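Local coordinates for enoyl-acyl carrier protein reductase (Uncultured bacterium, PDB 6KIA) that probably catalyses the NADH-dependent reduction of enoyl-acyl carrier protein, the double-bond-removing step of fatty acid elongation, at residues Glu68-Ala73 with Ile81-Leu86; Tyr239-Thr244 with Glu362-Pro367; Ala328-Leu333 with Thr338-Leu343. All coordinates share one frame; numbering follows the deposited sequence.

Interaction 1: residues Glu68-Ala73 with Ile81-Leu86; sequences EELATA and IINVPL
I81 meets helix 67-77 at two unequal points, a tight one at A73 and a slacker one at L70. On the tight side the CD1 end of I81 presses on A73, 3.5 Å from A73 CB and 3.3 Å from A73 O. The first carbon pair is closer than ordinary van der Waals contact, and chi2 of I81, at 147°, is turned well off a staggered position. L70 carries the looser half. A chi1 of -175° swings its CG to the far side from the backbone N, and it lies past I81 in the opposite direction, L70 CD1 resting 3.7 Å from I81 CG2. The other methyl, L70 CD2, comes only to 4.0 Å from N83 ND2, an amide nitrogen whose hydrogen bond goes to the backbone oxygen of L65. E68 and T72 belong to the solvent side of the helix, where T72 OG1 and T72 N reach E68 O from opposite faces of its plane. The segment axes approach to 9.4 Å and run nearly antiparallel, at 158°. Helix 67-77 belongs to the crossover that links the parallel neighbours 47-56 and 80-83 of the Rossmann-type sheet, with the short strand 62-63 on the way, while I82, pointing away from it, packs on helix 120-146.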
# COMPACT_ATOMS: atom_id res chain seq x y z
N GLU A 68 6.97 -23.07 -15.54
CA GLU A 68 6.09 -23.51 -14.46
C GLU A 68 5.68 -22.34 -13.56
O GLU A 68 4.49 -22.13 -13.27
CB GLU A 68 6.79 -24.59 -13.64
CG GLU A 68 6.28 -24.74 -12.22
CD GLU A 68 7.19 -25.60 -11.36
OE1 GLU A 68 8.13 -26.22 -11.92
OE2 GLU A 68 6.99 -25.64 -10.13
N GLU A 69 6.68 -21.58 -13.14
CA GLU A 69 6.46 -20.37 -12.35
C GLU A 69 5.55 -19.37 -13.06
O GLU A 69 4.63 -18.80 -12.45
CB GLU A 69 7.80 -19.71 -12.00
CG GLU A 69 8.62 -20.47 -10.96
CD GLU A 69 10.05 -19.98 -10.85
OE1 GLU A 69 10.51 -19.25 -11.75
OE2 GLU A 69 10.72 -20.32 -9.85
N LEU A 70 5.82 -19.16 -14.34
CA LEU A 70 5.03 -18.23 -15.13
C LEU A 70 3.58 -18.68 -15.22
O LEU A 70 2.67 -17.87 -15.08
CB LEU A 70 5.63 -18.07 -16.54
CG LEU A 70 5.01 -17.04 -17.49
CD1 LEU A 70 4.99 -15.66 -16.86
CD2 LEU A 70 5.77 -17.02 -18.81
N ALA A 71 3.37 -19.97 -15.45
CA ALA A 71 2.01 -20.49 -15.59
C ALA A 71 1.22 -20.28 -14.30
O ALA A 71 0.05 -19.86 -14.32
CB ALA A 71 2.03 -21.97 -15.96
N THR A 72 1.88 -20.59 -13.19
CA THR A 72 1.27 -20.39 -11.88
C THR A 72 0.92 -18.91 -11.64
O THR A 72 -0.22 -18.59 -11.26
CB THR A 72 2.20 -20.90 -10.78
OG1 THR A 72 2.38 -22.31 -10.94
CG2 THR A 72 1.61 -20.61 -9.40
N ALA A 73 1.88 -18.03 -11.89
CA ALA A 73 1.68 -16.60 -11.70
C ALA A 73 0.54 -16.07 -12.58
O ALA A 73 -0.25 -15.23 -12.15
CB ALA A 73 2.97 -15.84 -11.98
N ILE A 81 1.43 -12.54 -17.95
CA ILE A 81 2.52 -11.87 -17.24
C ILE A 81 3.68 -11.70 -18.19
O ILE A 81 4.06 -12.65 -18.88
CB ILE A 81 2.93 -12.63 -15.97
CG1 ILE A 81 1.99 -12.19 -14.84
CG2 ILE A 81 4.35 -12.28 -15.53
CD1 ILE A 81 1.68 -13.23 -13.86
N ILE A 82 4.21 -10.49 -18.27
CA ILE A 82 5.37 -10.23 -19.13
C ILE A 82 6.62 -10.63 -18.37
O ILE A 82 6.88 -10.11 -17.27
CB ILE A 82 5.41 -8.75 -19.56
CG1 ILE A 82 4.18 -8.44 -20.42
CG2 ILE A 82 6.70 -8.45 -20.33
CD1 ILE A 82 4.02 -6.98 -20.79
N ASN A 83 7.35 -11.60 -18.90
CA ASN A 83 8.38 -12.26 -18.10
C ASN A 83 9.71 -11.51 -18.12
O ASN A 83 10.69 -11.95 -18.73
CB ASN A 83 8.59 -13.70 -18.59
CG ASN A 83 9.25 -14.56 -17.54
OD1 ASN A 83 9.57 -14.09 -16.44
ND2 ASN A 83 9.50 -15.82 -17.88
N VAL A 84 9.74 -10.39 -17.42
CA VAL A 84 10.94 -9.59 -17.25
C VAL A 84 11.05 -9.29 -15.75
O VAL A 84 10.06 -8.91 -15.13
CB VAL A 84 10.89 -8.29 -18.06
CG1 VAL A 84 12.06 -7.38 -17.71
CG2 VAL A 84 10.84 -8.61 -19.56
N PRO A 85 12.23 -9.54 -15.14
CA PRO A 85 12.31 -9.34 -13.69
C PRO A 85 12.33 -7.87 -13.27
O PRO A 85 13.40 -7.25 -13.23
CB PRO A 85 13.62 -10.05 -13.31
CG PRO A 85 14.43 -10.03 -14.57
CD PRO A 85 13.46 -10.14 -15.70
N LEU A 86 11.16 -7.33 -12.93
CA LEU A 86 11.02 -5.92 -12.64
C LEU A 86 11.12 -5.67 -11.15
O LEU A 86 10.21 -5.10 -10.52
CB LEU A 86 9.67 -5.38 -13.15
CG LEU A 86 9.60 -4.69 -14.51
CD1 LEU A 86 8.27 -3.94 -14.64
CD2 LEU A 86 10.79 -3.78 -14.75

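Interaction 2: residues Tyr239-Thr244 with Glu362-Pro367; sequences YGYHGT and EAWPMP. With NAI (1,4-dihydronicotinamide adenine dinucleotide), chain D.
The hydroxyl of Y241, whose ring touches W364 obliquely, is gripped by hydrogen bonds to E290 OE2, T256 OG1 and the backbone N of Y257. T256 OG1 also binds W364 NE1, so one threonine ties both aromatic rings in place. Between them Y241 CD2 comes 4.0 Å from W364 CZ2. Over one face of the indole lies H242, in an offset stack, centroid to centroid 4.2 Å for the imidazole and the six-membered ring, with planes 27° apart. H242 CD2 sits over the indole rim, 3.3 Å from W364 CE3, and a hydrogen bond from ND1 to E270 steadies the imidazole. P365, which follows a cis peptide bond, sets its CB over the opposite indole face. Y241 O, buried and without a hydrogen-bonding partner in the model, lies 3.2 Å from W364 CH2. Across from W364, Y241 CB touches C5N of the dihydronicotinamide at 3.5 Å, and G240 O lies 3.1 Å from its C6N. The indole thus backs Y241, which meets the dihydronicotinamide just past the C-terminal end of strand 234-240, the usual place for nicotinamide in a Rossmann-type dinucleotide site.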
# COMPACT_ATOMS: atom_id res chain seq x y z
N TYR A 239 -1.64 3.16 -5.02
CA TYR A 239 -2.16 3.04 -3.67
C TYR A 239 -1.28 3.86 -2.74
O TYR A 239 -0.10 3.57 -2.60
CB TYR A 239 -2.21 1.58 -3.21
CG TYR A 239 -3.27 0.75 -3.89
CD1 TYR A 239 -4.56 0.67 -3.36
CD2 TYR A 239 -2.99 0.04 -5.06
CE1 TYR A 239 -5.54 -0.09 -3.97
CE2 TYR A 239 -3.97 -0.71 -5.68
CZ TYR A 239 -5.22 -0.78 -5.13
OH TYR A 239 -6.20 -1.52 -5.75
N GLY A 240 -1.85 4.90 -2.14
CA GLY A 240 -1.07 5.71 -1.23
C GLY A 240 -1.48 5.40 0.19
O GLY A 240 -2.55 4.84 0.41
N TYR A 241 -0.62 5.75 1.14
CA TYR A 241 -1.08 5.84 2.54
C TYR A 241 -0.64 7.20 3.07
O TYR A 241 0.53 7.57 2.93
CB TYR A 241 -0.52 4.73 3.43
CG TYR A 241 -1.02 4.91 4.85
CD1 TYR A 241 -2.37 4.72 5.15
CD2 TYR A 241 -0.17 5.32 5.87
CE1 TYR A 241 -2.86 4.91 6.43
CE2 TYR A 241 -0.64 5.50 7.16
CZ TYR A 241 -1.98 5.29 7.44
OH TYR A 241 -2.48 5.48 8.72
N HIS A 242 -1.58 7.96 3.64
CA HIS A 242 -1.27 9.28 4.18
C HIS A 242 -2.25 9.58 5.29
O HIS A 242 -2.84 10.67 5.36
CB HIS A 242 -1.32 10.35 3.08
CG HIS A 242 -0.60 11.61 3.43
ND1 HIS A 242 -0.15 12.50 2.47
CD2 HIS A 242 -0.25 12.14 4.63
CE1 HIS A 242 0.47 13.51 3.07
NE2 HIS A 242 0.41 13.32 4.38
N GLY A 243 -2.51 8.56 6.11
CA GLY A 243 -3.53 8.67 7.15
C GLY A 243 -4.93 8.58 6.58
O GLY A 243 -5.15 8.70 5.36
N THR A 244 -5.91 8.39 7.46
CA THR A 244 -7.28 8.11 7.04
C THR A 244 -8.31 8.76 7.99
O THR A 244 -8.09 8.79 9.20
CB THR A 244 -7.50 6.59 7.00
OG1 THR A 244 -6.55 5.99 6.11
CG2 THR A 244 -8.93 6.23 6.59
N GLU A 362 0.57 18.07 9.50
CA GLU A 362 1.70 18.74 8.89
C GLU A 362 2.99 18.06 9.34
O GLU A 362 3.96 18.00 8.60
CB GLU A 362 1.74 20.23 9.27
CG GLU A 362 0.43 20.86 9.80
CD GLU A 362 -0.82 20.53 9.00
OE1 GLU A 362 -0.80 20.68 7.76
OE2 GLU A 362 -1.83 20.14 9.62
N ALA A 363 2.95 17.46 10.52
CA ALA A 363 4.13 16.82 11.10
C ALA A 363 4.34 15.38 10.63
O ALA A 363 5.34 14.76 10.97
CB ALA A 363 4.04 16.87 12.63
N TRP A 364 3.41 14.87 9.83
CA TRP A 364 3.40 13.47 9.40
C TRP A 364 4.57 13.10 8.48
O TRP A 364 4.90 13.86 7.58
CB TRP A 364 2.08 13.19 8.68
CG TRP A 364 1.78 11.75 8.35
CD1 TRP A 364 1.11 10.86 9.14
CD2 TRP A 364 2.09 11.05 7.13
NE1 TRP A 364 1.00 9.65 8.51
CE2 TRP A 364 1.58 9.74 7.27
CE3 TRP A 364 2.74 11.40 5.93
CZ2 TRP A 364 1.70 8.78 6.27
CZ3 TRP A 364 2.87 10.44 4.93
CH2 TRP A 364 2.35 9.14 5.10
N PRO A 365 5.19 11.93 8.70
CA PRO A 365 4.98 10.98 9.81
C PRO A 365 5.76 11.38 11.05
O PRO A 365 6.94 11.74 10.96
CB PRO A 365 5.52 9.66 9.26
CG PRO A 365 6.54 10.05 8.24
CD PRO A 365 6.16 11.42 7.72
N MET A 366 5.11 11.34 12.21
CA MET A 366 5.79 11.72 13.44
C MET A 366 6.66 10.58 14.00
O MET A 366 6.42 9.41 13.72
CB MET A 366 4.76 12.16 14.48
CG MET A 366 3.97 13.40 14.04
SD MET A 366 2.61 13.84 15.13
CE MET A 366 3.52 14.34 16.60
N PRO A 367 7.69 10.93 14.79
CA PRO A 367 8.42 9.88 15.52
C PRO A 367 7.53 9.20 16.57
O PRO A 367 6.63 9.85 17.11
CB PRO A 367 9.56 10.65 16.20
CG PRO A 367 9.66 11.95 15.45
CD PRO A 367 8.29 12.26 14.96
PA NAI D . 1.16 -6.48 -0.67
O1A NAI D . 0.10 -7.41 -1.17
O2A NAI D . 2.35 -7.10 0.03
O5B NAI D . 1.62 -5.59 -1.91
C5B NAI D . 2.95 -5.11 -1.98
C4B NAI D . 3.13 -4.75 -3.48
O4B NAI D . 4.53 -4.09 -3.57
C3B NAI D . 3.14 -5.78 -4.25
O3B NAI D . 2.43 -5.53 -5.53
C2B NAI D . 4.74 -6.08 -4.53
O2B NAI D . 4.87 -6.93 -5.73
C1B NAI D . 5.25 -4.91 -4.64
N9A NAI D . 6.65 -4.88 -4.18
C8A NAI D . 7.25 -5.04 -2.98
N7A NAI D . 8.57 -4.91 -3.16
C5A NAI D . 8.78 -4.66 -4.48
C6A NAI D . 9.99 -4.47 -5.13
N6A NAI D . 11.36 -4.45 -4.69
N1A NAI D . 9.97 -4.24 -6.45
C2A NAI D . 8.78 -4.21 -7.13
N3A NAI D . 7.58 -4.41 -6.48
C4A NAI D . 7.60 -4.64 -5.13
O3 NAI D . 0.54 -5.39 0.40
PN NAI D . -0.41 -4.12 0.14
O1N NAI D . -1.67 -4.54 -0.55
O2N NAI D . -0.64 -3.56 1.54
O5D NAI D . 0.41 -3.09 -0.76
C5D NAI D . -0.10 -2.61 -1.99
C4D NAI D . -0.09 -1.07 -1.94
O4D NAI D . -1.00 -0.67 -1.08
C3D NAI D . 1.24 -0.55 -1.39
O3D NAI D . 1.76 0.47 -2.16
C2D NAI D . 0.81 0.00 -0.02
O2D NAI D . 1.83 0.96 0.45
C1D NAI D . -0.37 0.52 -0.24
N1N NAI D . -1.16 0.72 0.97
C2N NAI D . -1.23 -0.23 1.96
C3N NAI D . -1.96 0.04 3.13
C7N NAI D . -2.09 -1.01 4.24
O7N NAI D . -2.44 -0.69 5.37
N7N NAI D . -1.80 -2.37 3.93
C4N NAI D . -2.63 1.23 3.31
C5N NAI D . -2.60 2.17 2.27
C6N NAI D . -1.86 1.91 1.11

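Interaction 3: residues Ala328-Leu333 with Thr338-Leu343; sequences ACREVL and TLESLL
L339 is the bump that fills the hollow between the end of helix 320-331 and the chain leaving it. A chi1 of -174° carries the branched end of L339 towards C329: L339 CD2 lies 4.0 Å from C329 CB, with L339 CD1 scarcely farther from the same atom. The stem of R330 forms one wall, its CG 3.9 Å from L339 CB, and the two side chains cross at about a right angle. L333 makes the other wall. Its two methyls divide the work: CD1 fits against the first turn of the new helix, 3.8 Å from L339 CA, while CD2 meets L342 CD1 at 4.2 Å, two leucines crossing almost squarely.

The polar part lies at the outer side of these apolar contacts. R330 is extended from CG to NE, whereas E340 is bent at chi2 (76°), folding its carboxylate back to the guanidinium. The grip is end-on and bidentate: R330 NH1 to E340 OE1 and R330 NH2 to E340 OE2 are both 2.8 Å, each oxygen met on its syn side, with the two planes 25° apart. A water accepts from both R330 NH1 and L339 N, near the guanidinium plane, and bridges the arginine to the start of the new helix. T338 is the N-cap: S341 N donates to T338 OG1 at 3.0 Å, the capping bond of helix 339-351, one residue ahead of L339.

The pair is a short helix-loop-helix connection. L310 of helix 309-315 touches both C329 and L339, V394 and V397 of helix 394-413 close on C329, and M386 and H387 pack against L333; L339 also touches W326, about one turn before R330 in helix 320-331.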
# COMPACT_ATOMS: atom_id res chain seq x y z
N ALA A 328 -21.20 -10.87 12.05
CA ALA A 328 -20.00 -11.61 11.67
C ALA A 328 -18.81 -11.30 12.58
O ALA A 328 -18.03 -12.19 12.89
CB ALA A 328 -19.66 -11.31 10.25
N CYS A 329 -18.65 -10.03 12.95
CA CYS A 329 -17.53 -9.65 13.82
C CYS A 329 -17.78 -10.11 15.26
O CYS A 329 -16.84 -10.49 15.95
CB CYS A 329 -17.29 -8.15 13.77
SG CYS A 329 -16.66 -7.63 12.14
N ARG A 330 -19.04 -10.09 15.69
CA ARG A 330 -19.39 -10.59 17.01
C ARG A 330 -19.00 -12.05 17.14
O ARG A 330 -18.50 -12.49 18.19
CB ARG A 330 -20.91 -10.45 17.27
CG ARG A 330 -21.43 -9.04 17.36
CD ARG A 330 -22.90 -9.07 17.74
NE ARG A 330 -23.52 -7.76 17.59
CZ ARG A 330 -23.42 -6.79 18.50
NH1 ARG A 330 -22.74 -6.99 19.62
NH2 ARG A 330 -24.04 -5.63 18.29
N GLU A 331 -19.26 -12.82 16.08
CA GLU A 331 -19.06 -14.26 16.15
C GLU A 331 -17.60 -14.71 16.34
O GLU A 331 -17.38 -15.80 16.85
CB GLU A 331 -19.63 -14.92 14.89
CG GLU A 331 -21.14 -15.11 14.96
CD GLU A 331 -21.74 -15.57 13.64
OE1 GLU A 331 -21.04 -15.51 12.61
OE2 GLU A 331 -22.92 -15.98 13.64
N VAL A 332 -16.61 -13.89 16.01
CA VAL A 332 -15.23 -14.34 16.19
C VAL A 332 -14.67 -13.97 17.58
O VAL A 332 -13.56 -14.37 17.93
CB VAL A 332 -14.28 -13.78 15.10
CG1 VAL A 332 -14.68 -14.32 13.73
CG2 VAL A 332 -14.25 -12.26 15.11
N LEU A 333 -15.45 -13.24 18.39
CA LEU A 333 -15.02 -12.90 19.75
C LEU A 333 -15.44 -13.98 20.75
O LEU A 333 -16.50 -14.60 20.60
CB LEU A 333 -15.60 -11.54 20.16
CG LEU A 333 -15.17 -10.35 19.28
CD1 LEU A 333 -15.84 -9.06 19.74
CD2 LEU A 333 -13.64 -10.22 19.35
N THR A 338 -17.92 -8.48 24.26
CA THR A 338 -18.86 -7.93 23.30
C THR A 338 -18.17 -7.07 22.27
O THR A 338 -17.10 -6.49 22.53
CB THR A 338 -19.94 -7.07 23.97
OG1 THR A 338 -19.33 -5.93 24.57
CG2 THR A 338 -20.69 -7.85 25.03
N LEU A 339 -18.77 -7.00 21.09
CA LEU A 339 -18.23 -6.12 20.08
C LEU A 339 -18.28 -4.68 20.55
O LEU A 339 -17.35 -3.91 20.28
CB LEU A 339 -18.98 -6.30 18.75
CG LEU A 339 -18.44 -5.54 17.54
CD1 LEU A 339 -16.97 -5.88 17.21
CD2 LEU A 339 -19.34 -5.81 16.33
N GLU A 340 -19.39 -4.29 21.20
CA GLU A 340 -19.49 -2.97 21.83
C GLU A 340 -18.28 -2.61 22.69
O GLU A 340 -17.83 -1.47 22.60
CB GLU A 340 -20.79 -2.82 22.65
CG GLU A 340 -22.07 -2.70 21.81
CD GLU A 340 -22.56 -4.01 21.24
OE1 GLU A 340 -22.02 -5.08 21.59
OE2 GLU A 340 -23.51 -3.96 20.42
N SER A 341 -17.85 -3.51 23.58
CA SER A 341 -16.67 -3.26 24.42
C SER A 341 -15.42 -2.99 23.60
O SER A 341 -14.61 -2.10 23.94
CB SER A 341 -16.40 -4.44 25.36
OG SER A 341 -17.39 -4.49 26.37
N LEU A 342 -15.26 -3.77 22.53
CA LEU A 342 -14.12 -3.60 21.63
C LEU A 342 -14.15 -2.17 21.06
O LEU A 342 -13.17 -1.41 21.13
CB LEU A 342 -14.17 -4.64 20.50
CG LEU A 342 -12.95 -4.76 19.56
CD1 LEU A 342 -12.94 -6.13 18.86
CD2 LEU A 342 -12.87 -3.65 18.54
N LEU A 343 -15.30 -1.81 20.49
CA LEU A 343 -15.40 -0.50 19.86
C LEU A 343 -15.24 0.64 20.86
O LEU A 343 -14.70 1.70 20.50
CB LEU A 343 -16.72 -0.38 19.12
CG LEU A 343 -16.80 -1.23 17.84
CD1 LEU A 343 -18.20 -1.19 17.27
CD2 LEU A 343 -15.78 -0.72 16.79
O HOH W 1 -21.00 -9.02 20.97

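Overall arrangement
From the N terminus, interaction 1 comes first and closes a loop of only seven residues, joining helix 67-77 to strand 80-83 near one flank of the main sheet. Interaction 2 is in series with it but spans 117 residues, bringing the loop before helix 370-385 back to the end of strand 234-240 in the same sheet, on the other side of the chain's centre. Interaction 3 is nested inside that long loop, where four residues separate its two segments, at the turn between helices 320-331 and 339-351. No two contacts touch: the centres of interactions 1 and 2 are about 34 Å apart, and interaction 3 lies among outlying helices, its centre about 29 Å from that of interaction 2.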